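Local structure of endoglucanase A (Clostridium cellulolyticum, 1EDG) at residues 82-87 with 97-102; 166-171 with 198-203. The protein hydrolyses internal beta-1,4-glucosidic bonds of cellulose, acting as the catalytic domain of a bacterial family 5 endoglucanase. All coordinates share one frame; numbering follows the deposited sequence.

Interaction 1 of 2, residues 82-87 with 97-102; sequences VSWHPH and DVWMNR
V82 opens the contact, laying CG1 at the edge of the W99 indole, 3.6 Å from W99 NE1. The same methyl sits over the centre of the W84 ring, filling the corner between the two indoles. S83 O holds H87 within the loop, receiving a weak bond from H87 ND1 (3.4 Å) in the imidazole plane, and has only a loose approach to W99 CZ2; S83 OG is bonded to D40 O and H123 N. W84 and W99 form an offset edge-to-face pair, with the edge of W99 turned to the face of W84 and the planes at 84°. The closest atoms are W84 CE3 and W99 CD1, 3.8 Å apart. On the six-membered ring of W84, CZ3 meets M100 SD at 4.0 Å, an oblique Met-aromatic contact from a chain bent at chi2 and chi3. H87 ends the segment with the broadest overlap: its ring stacks on the six-membered ring of W99, centroids 3.5 Å apart and planes at 9°, and H87 NE2 lies 3.3 Å from W99 CE3. H87 CB continues this cover as a CH-pi contact over the five-membered ring. With CG trans to its backbone N (chi1 -178°), W99 reaches out from the helix and is received on one face by H87 and at the edge by V82 and W84. The cluster joins the loop after barrel strand 77-80 to the first turns of helix 97-111; helix 138-155 touches W84 through Y144 and I152, strand 94-95 adds I95, and helix 53-56 brings Y53 against W99.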
loop_
_atom_site.group_PDB
_atom_site.type_symbol
_atom_site.label_atom_id
_atom_site.label_comp_id
_atom_site.label_asym_id
_atom_site.label_seq_id
_atom_site.Cartn_x
_atom_site.Cartn_y
_atom_site.Cartn_z
ATOM N N VAL A 82 2.809 2.514 8.946
ATOM C CA VAL A 82 3.401 2.802 10.253
ATOM C C VAL A 82 4.879 2.429 10.307
ATOM O O VAL A 82 5.258 1.311 9.958
ATOM C CB VAL A 82 2.689 2.051 11.410
ATOM C CG1 VAL A 82 3.300 2.468 12.756
ATOM C CG2 VAL A 82 1.198 2.345 11.415
ATOM N N SER A 83 5.719 3.390 10.681
ATOM C CA SER A 83 7.148 3.129 10.838
ATOM C C SER A 83 7.335 2.932 12.342
ATOM O O SER A 83 7.269 3.884 13.121
ATOM C CB SER A 83 7.986 4.300 10.321
ATOM O OG SER A 83 7.926 4.395 8.902
ATOM N N TRP A 84 7.520 1.683 12.752
ATOM C CA TRP A 84 7.663 1.353 14.166
ATOM C C TRP A 84 9.049 1.521 14.782
ATOM O O TRP A 84 9.158 1.662 16.003
ATOM C CB TRP A 84 7.220 -0.091 14.416
ATOM C CG TRP A 84 5.887 -0.432 13.857
ATOM C CD1 TRP A 84 5.615 -0.852 12.580
ATOM C CD2 TRP A 84 4.629 -0.385 14.542
ATOM N NE1 TRP A 84 4.269 -1.063 12.436
ATOM C CE2 TRP A 84 3.636 -0.787 13.625
ATOM C CE3 TRP A 84 4.242 -0.042 15.849
ATOM C CZ2 TRP A 84 2.277 -0.858 13.964
ATOM C CZ3 TRP A 84 2.892 -0.113 16.192
ATOM C CH2 TRP A 84 1.925 -0.519 15.251
ATOM N N HIS A 85 10.098 1.519 13.964
ATOM C CA HIS A 85 11.464 1.604 14.499
ATOM C C HIS A 85 11.797 2.743 15.473
ATOM O O HIS A 85 12.592 2.545 16.391
ATOM C CB HIS A 85 12.533 1.435 13.396
ATOM C CG HIS A 85 12.859 2.690 12.644
ATOM N ND1 HIS A 85 12.310 2.990 11.415
ATOM C CD2 HIS A 85 13.712 3.705 12.931
ATOM C CE1 HIS A 85 12.806 4.137 10.980
ATOM N NE2 HIS A 85 13.659 4.590 11.883
ATOM N N PRO A 86 11.222 3.949 15.288
ATOM C CA PRO A 86 11.594 4.967 16.279
ATOM C C PRO A 86 10.783 4.860 17.577
ATOM O O PRO A 86 10.942 5.679 18.485
ATOM C CB PRO A 86 11.344 6.281 15.538
ATOM C CG PRO A 86 10.267 5.958 14.599
ATOM C CD PRO A 86 10.579 4.571 14.112
ATOM N N HIS A 87 9.963 3.817 17.684
ATOM C CA HIS A 87 9.112 3.605 18.855
ATOM C C HIS A 87 9.343 2.247 19.513
ATOM O O HIS A 87 8.513 1.760 20.286
ATOM C CB HIS A 87 7.650 3.737 18.431
ATOM C CG HIS A 87 7.362 5.013 17.706
ATOM N ND1 HIS A 87 7.357 5.106 16.331
ATOM C CD2 HIS A 87 7.140 6.266 18.168
ATOM C CE1 HIS A 87 7.153 6.362 15.977
ATOM N NE2 HIS A 87 7.017 7.084 17.073
ATOM N N ASP A 97 3.800 1.726 24.450
ATOM C CA ASP A 97 2.348 1.663 24.608
ATOM C C ASP A 97 1.659 2.963 24.197
ATOM O O ASP A 97 0.511 2.952 23.756
ATOM C CB ASP A 97 1.975 1.320 26.050
ATOM C CG ASP A 97 2.258 -0.125 26.394
ATOM O OD1 ASP A 97 1.744 -1.013 25.678
ATOM O OD2 ASP A 97 2.989 -0.376 27.379
ATOM N N VAL A 98 2.363 4.081 24.347
ATOM C CA VAL A 98 1.823 5.390 23.990
ATOM C C VAL A 98 1.590 5.439 22.484
ATOM O O VAL A 98 0.553 5.914 22.026
ATOM C CB VAL A 98 2.780 6.543 24.444
ATOM C CG1 VAL A 98 2.393 7.868 23.804
ATOM C CG2 VAL A 98 2.732 6.682 25.952
ATOM N N TRP A 99 2.548 4.917 21.726
ATOM C CA TRP A 99 2.446 4.892 20.272
ATOM C C TRP A 99 1.378 3.893 19.837
ATOM O O TRP A 99 0.546 4.206 18.979
ATOM C CB TRP A 99 3.789 4.519 19.658
ATOM C CG TRP A 99 3.798 4.509 18.164
ATOM C CD1 TRP A 99 3.868 3.410 17.357
ATOM C CD2 TRP A 99 3.808 5.650 17.290
ATOM N NE1 TRP A 99 3.936 3.793 16.041
ATOM C CE2 TRP A 99 3.900 5.161 15.967
ATOM C CE3 TRP A 99 3.758 7.038 17.495
ATOM C CZ2 TRP A 99 3.945 6.008 14.852
ATOM C CZ3 TRP A 99 3.804 7.883 16.380
ATOM C CH2 TRP A 99 3.897 7.360 15.078
ATOM N N MET A 100 1.395 2.703 20.437
ATOM C CA MET A 100 0.423 1.659 20.109
ATOM C C MET A 100 -1.012 2.132 20.350
ATOM O O MET A 100 -1.898 1.895 19.523
ATOM C CB MET A 100 0.694 0.386 20.918
ATOM C CG MET A 100 -0.150 -0.812 20.492
ATOM S SD MET A 100 0.241 -1.429 18.823
ATOM C CE MET A 100 1.412 -2.712 19.218
ATOM N N ASN A 101 -1.234 2.817 21.469
ATOM C CA ASN A 101 -2.566 3.326 21.804
ATOM C C ASN A 101 -3.094 4.301 20.760
ATOM O O ASN A 101 -4.261 4.227 20.376
ATOM C CB ASN A 101 -2.568 4.001 23.180
ATOM C CG ASN A 101 -2.398 3.014 24.314
ATOM O OD1 ASN A 101 -2.594 1.808 24.144
ATOM N ND2 ASN A 101 -2.021 3.518 25.484
ATOM N N ARG A 102 -2.236 5.206 20.304
ATOM C CA ARG A 102 -2.626 6.192 19.307
ATOM C C ARG A 102 -2.932 5.524 17.960
ATOM O O ARG A 102 -3.922 5.864 17.303
ATOM C CB ARG A 102 -1.544 7.263 19.163
ATOM C CG ARG A 102 -1.841 8.329 18.112
ATOM C CD ARG A 102 -3.188 9.025 18.335
ATOM N NE ARG A 102 -3.494 9.927 17.226
ATOM C CZ ARG A 102 -4.721 10.277 16.846
ATOM N NH1 ARG A 102 -5.789 9.819 17.482
ATOM N NH2 ARG A 102 -4.879 11.062 15.793
#

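Interaction 2 of 2, residues 166-171 with 198-203; sequences EGMNEP and QLNQDF
N200 OD1 takes a 2.8 Å hydrogen bond from water 1 and is also approached by the methyl of M168, with M168 CE 3.2 Å from N200 OD1. The water in turn accepts a weak bond from M168 N, bridging the loop backbone to the helix side chain. The other end of the amide is used as well: N200 ND2 bonds P222 O at the end of strand 219-222, which helps fix the flip of the group and leaves the oxygen directed at the loop. M168 has CG anti to its carbonyl carbon, is extended at chi2, and bends at the thioether (chi3 -80°); this turn brings CE to the asparagine oxygen and to L199 CB, 3.8 Å from M168 CE. The leucine and methionine side chains cross at about a right angle. One helical turn on, F203 lies flat against the glycine backbone. G167 CA stands 3.4 Å from the centroid of the F203 ring, 5° off its normal, a CH-pi contact almost straight above the centre, and G167 N is 3.3 Å from F203 CZ. Glycine, having no side chain, allows main chain and ring to come this close. Behind it, G167 O accepts bonds from T121 OG1 and W149 NE1, and the W149 ring also meets F203. The loop goes on into N169-E170-P171, the Asn-Glu-Pro sequence after the fourth barrel strand that in family 5 relatives carries the acid/base glutamate. Across the interface the chemistry is therefore mixed: a water bridge, firm to the buried amide oxygen and weak to M168 N, while G167 against the F203 ring and the M168 methyl against L199 supply the nonpolar part.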
loop_
_atom_site.group_PDB
_atom_site.type_symbol
_atom_site.label_atom_id
_atom_site.label_comp_id
_atom_site.label_asym_id
_atom_site.label_seq_id
_atom_site.Cartn_x
_atom_site.Cartn_y
_atom_site.Cartn_z
ATOM N N GLU A 166 -0.113 -6.204 6.730
ATOM C CA GLU A 166 0.843 -6.168 5.624
ATOM C C GLU A 166 2.224 -6.211 6.301
ATOM O O GLU A 166 2.684 -5.209 6.853
ATOM C CB GLU A 166 0.667 -4.879 4.826
ATOM C CG GLU A 166 1.629 -4.697 3.666
ATOM C CD GLU A 166 1.523 -3.307 3.052
ATOM O OE1 GLU A 166 0.396 -2.813 2.888
ATOM O OE2 GLU A 166 2.563 -2.699 2.736
ATOM N N GLY A 167 2.871 -7.371 6.246
ATOM C CA GLY A 167 4.147 -7.567 6.910
ATOM C C GLY A 167 5.237 -6.535 6.698
ATOM O O GLY A 167 5.824 -6.041 7.673
ATOM N N MET A 168 5.546 -6.250 5.436
ATOM C CA MET A 168 6.578 -5.279 5.064
ATOM C C MET A 168 6.058 -4.395 3.944
ATOM O O MET A 168 5.150 -4.787 3.205
ATOM C CB MET A 168 7.849 -5.988 4.586
ATOM C CG MET A 168 8.518 -6.839 5.655
ATOM S SD MET A 168 9.893 -7.824 5.025
ATOM C CE MET A 168 8.985 -9.177 4.270
ATOM N N ASN A 169 6.659 -3.219 3.798
ATOM C CA ASN A 169 6.262 -2.258 2.773
ATOM C C ASN A 169 7.010 -2.452 1.451
ATOM O O ASN A 169 6.492 -3.075 0.515
ATOM C CB ASN A 169 6.455 -0.832 3.320
ATOM C CG ASN A 169 6.130 0.232 2.291
ATOM O OD1 ASN A 169 5.069 0.208 1.671
ATOM N ND2 ASN A 169 7.045 1.178 2.100
ATOM N N GLU A 170 8.214 -1.897 1.358
ATOM C CA GLU A 170 9.042 -2.019 0.161
ATOM C C GLU A 170 10.431 -2.534 0.551
ATOM O O GLU A 170 11.427 -1.822 0.417
ATOM C CB GLU A 170 9.147 -0.663 -0.563
ATOM C CG GLU A 170 7.824 -0.178 -1.163
ATOM C CD GLU A 170 7.930 1.156 -1.899
ATOM O OE1 GLU A 170 8.967 1.843 -1.813
ATOM O OE2 GLU A 170 6.953 1.528 -2.577
ATOM N N PRO A 171 10.514 -3.787 1.030
ATOM C CA PRO A 171 11.812 -4.354 1.433
ATOM C C PRO A 171 12.786 -4.290 0.253
ATOM O O PRO A 171 12.456 -4.692 -0.867
ATOM C CB PRO A 171 11.452 -5.782 1.847
ATOM C CG PRO A 171 10.266 -6.098 0.979
ATOM C CD PRO A 171 9.463 -4.822 1.004
ATOM N N GLN A 198 12.007 -15.463 3.094
ATOM C CA GLN A 198 12.134 -15.949 4.467
ATOM C C GLN A 198 11.418 -15.039 5.468
ATOM O O GLN A 198 10.694 -15.518 6.343
ATOM C CB GLN A 198 13.614 -16.102 4.848
ATOM C CG GLN A 198 14.367 -17.169 4.028
ATOM C CD GLN A 198 15.865 -17.231 4.341
ATOM O OE1 GLN A 198 16.709 -17.028 3.461
ATOM N NE2 GLN A 198 16.198 -17.518 5.597
ATOM N N LEU A 199 11.598 -13.729 5.327
ATOM C CA LEU A 199 10.949 -12.778 6.227
ATOM C C LEU A 199 9.422 -12.804 6.104
ATOM O O LEU A 199 8.713 -12.707 7.109
ATOM C CB LEU A 199 11.519 -11.373 6.026
ATOM C CG LEU A 199 12.995 -11.241 6.436
ATOM C CD1 LEU A 199 13.531 -9.871 6.038
ATOM C CD2 LEU A 199 13.167 -11.490 7.929
ATOM N N ASN A 200 8.915 -12.973 4.884
ATOM C CA ASN A 200 7.470 -13.067 4.673
ATOM C C ASN A 200 6.955 -14.311 5.401
ATOM O O ASN A 200 5.903 -14.288 6.046
ATOM C CB ASN A 200 7.144 -13.158 3.177
ATOM C CG ASN A 200 6.980 -11.799 2.530
ATOM O OD1 ASN A 200 6.507 -10.854 3.167
ATOM N ND2 ASN A 200 7.339 -11.697 1.257
ATOM N N GLN A 201 7.725 -15.395 5.316
ATOM C CA GLN A 201 7.372 -16.646 5.975
ATOM C C GLN A 201 7.347 -16.473 7.499
ATOM O O GLN A 201 6.422 -16.940 8.167
ATOM C CB GLN A 201 8.353 -17.754 5.573
ATOM C CG GLN A 201 7.982 -19.117 6.109
ATOM C CD GLN A 201 6.674 -19.634 5.540
ATOM O OE1 GLN A 201 6.610 -20.011 4.371
ATOM N NE2 GLN A 201 5.635 -19.658 6.357
ATOM N N ASP A 202 8.349 -15.789 8.048
ATOM C CA ASP A 202 8.410 -15.554 9.496
ATOM C C ASP A 202 7.214 -14.712 9.962
ATOM O O ASP A 202 6.632 -14.979 11.011
ATOM C CB ASP A 202 9.721 -14.857 9.881
ATOM C CG ASP A 202 10.942 -15.753 9.694
ATOM O OD1 ASP A 202 10.835 -16.978 9.924
ATOM O OD2 ASP A 202 12.012 -15.234 9.314
ATOM N N PHE A 203 6.870 -13.696 9.170
ATOM C CA PHE A 203 5.738 -12.808 9.447
ATOM C C PHE A 203 4.452 -13.635 9.555
ATOM O O PHE A 203 3.713 -13.528 10.541
ATOM C CB PHE A 203 5.640 -11.755 8.327
ATOM C CG PHE A 203 4.263 -11.171 8.128
ATOM C CD1 PHE A 203 3.607 -10.504 9.160
ATOM C CD2 PHE A 203 3.633 -11.280 6.893
ATOM C CE1 PHE A 203 2.339 -9.951 8.963
ATOM C CE2 PHE A 203 2.368 -10.732 6.681
ATOM C CZ PHE A 203 1.716 -10.066 7.719
HETATM O O HOH W 1 4.751 -9.021 4.335
#

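From the N terminus, after barrel strand 32-34 the chain reaches the second strand, 77-80, then passes residues 82-87 and the small 88-89/94-95 hairpin, and is closed into a loop by interaction 1 at the start of helix 97-111. It then runs through strand 116-120 and helix 138-155 to strand 163-166, where interaction 2 closes a second, longer loop onto the middle of helix 187-209. The two are in series and neither nest nor cross. Each joins the segment leaving a strand of the TIM barrel to the long helix that follows. Their centres lie 18 Å apart, and strand 116-120 with helix 138-155 lies between them in sequence and borders both.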